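Local atomic coordinates of glycosyl hydrolase BlGH5_18 (Bifidobacterium longum subsp. infantis, PDB entry 7LQX), a protein that probably hydrolyses glycosidic bonds in N-glycans as a family GH5 (subfamily 18) glycoside hydrolase of a gut bacterium. Residues A[362-368]-A[420-426]. Residues are numbered along the deposited sequence; the frame is centred on the assembly and turned at random.
Sequences GNDAAVV and LGVTRLE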
loop_
_atom_site.group_PDB
_atom_site.type_symbol
_atom_site.label_atom_id
_atom_site.label_comp_id
_atom_site.label_asym_id
_atom_site.label_seq_id
_atom_site.Cartn_x
_atom_site.Cartn_y
_atom_site.Cartn_z
ATOM N N GLY A 362 44.000 15.034 -11.243
ATOM C CA GLY A 362 43.315 15.205 -12.505
ATOM C C GLY A 362 43.307 13.970 -13.381
ATOM O O GLY A 362 43.793 12.898 -13.020
ATOM N N ASN A 363 42.733 14.144 -14.571
ATOM C CA ASN A 363 42.480 13.067 -15.514
ATOM C C ASN A 363 43.096 13.433 -16.849
ATOM O O ASN A 363 42.838 14.521 -17.367
ATOM C CB ASN A 363 40.978 12.913 -15.714
ATOM C CG ASN A 363 40.289 12.433 -14.474
ATOM O OD1 ASN A 363 39.854 13.223 -13.634
ATOM N ND2 ASN A 363 40.178 11.119 -14.343
ATOM N N ASP A 364 43.870 12.511 -17.419
ATOM C CA ASP A 364 44.641 12.820 -18.612
ATOM C C ASP A 364 43.832 12.721 -19.895
ATOM O O ASP A 364 44.156 13.409 -20.873
ATOM C CB ASP A 364 45.810 11.838 -18.725
ATOM C CG ASP A 364 46.796 11.971 -17.590
ATOM O OD1 ASP A 364 47.297 13.094 -17.369
ATOM O OD2 ASP A 364 47.071 10.952 -16.922
ATOM N N ALA A 365 42.826 11.856 -19.930
ATOM C CA ALA A 365 42.095 11.561 -21.147
ATOM C C ALA A 365 40.607 11.668 -20.875
ATOM O O ALA A 365 40.153 11.539 -19.736
ATOM C CB ALA A 365 42.411 10.150 -21.653
ATOM N N ALA A 366 39.843 11.900 -21.936
ATOM C CA ALA A 366 38.395 11.888 -21.810
ATOM C C ALA A 366 37.748 11.348 -23.074
ATOM O O ALA A 366 38.214 11.614 -24.188
ATOM C CB ALA A 366 37.820 13.275 -21.498
ATOM N N VAL A 367 36.681 10.576 -22.879
ATOM C CA VAL A 367 35.776 10.183 -23.951
ATOM C C VAL A 367 34.714 11.267 -24.092
ATOM O O VAL A 367 34.176 11.755 -23.087
ATOM C CB VAL A 367 35.146 8.810 -23.670
ATOM C CG1 VAL A 367 34.265 8.397 -24.838
ATOM C CG2 VAL A 367 36.227 7.752 -23.420
ATOM N N VAL A 368 34.432 11.649 -25.336
ATOM C CA VAL A 368 33.520 12.746 -25.643
ATOM C C VAL A 368 32.122 12.208 -25.917
ATOM O O VAL A 368 31.932 11.331 -26.766
ATOM C CB VAL A 368 34.036 13.551 -26.851
ATOM C CG1 VAL A 368 33.070 14.663 -27.176
ATOM C CG2 VAL A 368 35.422 14.105 -26.576
ATOM N N LEU A 420 40.314 20.186 -15.769
ATOM C CA LEU A 420 40.209 18.749 -15.541
ATOM C C LEU A 420 41.553 18.046 -15.642
ATOM O O LEU A 420 41.700 16.938 -15.115
ATOM C CB LEU A 420 39.283 18.122 -16.579
ATOM C CG LEU A 420 37.821 18.539 -16.551
ATOM C CD1 LEU A 420 37.130 18.083 -17.819
ATOM C CD2 LEU A 420 37.142 17.939 -15.335
ATOM N N GLY A 421 42.515 18.650 -16.333
ATOM C CA GLY A 421 43.784 18.020 -16.622
ATOM C C GLY A 421 43.829 17.245 -17.920
ATOM O O GLY A 421 44.822 16.557 -18.179
ATOM N N VAL A 422 42.799 17.352 -18.748
ATOM C CA VAL A 422 42.631 16.479 -19.903
ATOM C C VAL A 422 43.453 17.004 -21.071
ATOM O O VAL A 422 43.254 18.139 -21.513
ATOM C CB VAL A 422 41.146 16.384 -20.283
ATOM C CG1 VAL A 422 40.992 15.759 -21.654
ATOM C CG2 VAL A 422 40.386 15.611 -19.235
ATOM N N THR A 423 44.353 16.168 -21.592
ATOM C CA THR A 423 45.157 16.519 -22.757
ATOM C C THR A 423 44.915 15.615 -23.958
ATOM O O THR A 423 45.575 15.793 -24.989
ATOM C CB THR A 423 46.661 16.536 -22.427
ATOM O OG1 THR A 423 47.090 15.240 -21.999
ATOM C CG2 THR A 423 46.960 17.583 -21.347
ATOM N N ARG A 424 43.996 14.660 -23.862
ATOM C CA ARG A 424 43.673 13.758 -24.955
ATOM C C ARG A 424 42.171 13.537 -24.963
ATOM O O ARG A 424 41.571 13.303 -23.910
ATOM C CB ARG A 424 44.374 12.400 -24.811
ATOM C CG ARG A 424 43.825 11.341 -25.767
ATOM C CD ARG A 424 44.857 10.268 -26.111
ATOM N NE ARG A 424 45.278 9.503 -24.942
ATOM C CZ ARG A 424 45.181 8.179 -24.815
ATOM N NH1 ARG A 424 44.684 7.424 -25.788
ATOM N NH2 ARG A 424 45.606 7.605 -23.702
ATOM N N LEU A 425 41.572 13.593 -26.145
ATOM C CA LEU A 425 40.144 13.367 -26.313
ATOM C C LEU A 425 39.927 12.202 -27.263
ATOM O O LEU A 425 40.638 12.067 -28.262
ATOM C CB LEU A 425 39.479 14.605 -26.907
ATOM C CG LEU A 425 39.464 15.851 -26.020
ATOM C CD1 LEU A 425 39.031 17.058 -26.823
ATOM C CD2 LEU A 425 38.558 15.632 -24.815
ATOM N N GLU A 426 38.921 11.385 -26.971
ATOM C CA GLU A 426 38.540 10.278 -27.840
ATOM C C GLU A 426 37.072 10.419 -28.214
ATOM O O GLU A 426 36.208 10.479 -27.335
ATOM C CB GLU A 426 38.795 8.940 -27.150
ATOM C CG GLU A 426 38.426 7.750 -28.005
ATOM C CD GLU A 426 38.993 6.461 -27.472
ATOM O OE1 GLU A 426 40.156 6.474 -27.009
ATOM O OE2 GLU A 426 38.278 5.441 -27.518
HETATM O O HOH W 1 39.972 15.897 -13.214
HETATM O O HOH W 2 47.033 15.130 -19.261
HETATM O O HOH W 3 45.895 15.285 -15.642
#
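G362 packs its CA on the carbonyl O of L420, the last residue of helix 414-420, and N363 closes the joint with a nearly straight bond, N363 N to L420 O at 3.0 Å. A water adds a second tie, donating to both N363 OD1 and L420 O, while R262 also donates to OD1 and ND2 reaches R402 O. G421, at positive phi, is the C' residue of the Schellman motif that ends this helix. D364 points its CB away from 420-426, yet two waters link its OD1 to G421 O, and one of them also takes the hydroxyl of T423; D364 O receives T423 N (2.9 Å) from above its carbonyl plane. From A365 onward the two strands illustrate parallel pairing at the edge of a three-stranded sheet, 365-369 lying between 403-407 and 424-426, outside the eight-stranded barrel. A366 bonds through both backbone polar atoms, N to R424 O and O to E426 N, and its methyl meets V422 CG1 at 4.0 Å, the branch set anti to the backbone N (chi1 167°). With V422 cut back to an alanine, a gap would probably open beside the A366 methyl. V367 faces helix 388-399 on the same side as E426, whose carboxylate pairs with R392 and R395. V368 finishes the ladder, its N bonding E426 O at 2.9 Å and its side chain obliquely crossing that of L425, CG2 to CD2 3.9 Å.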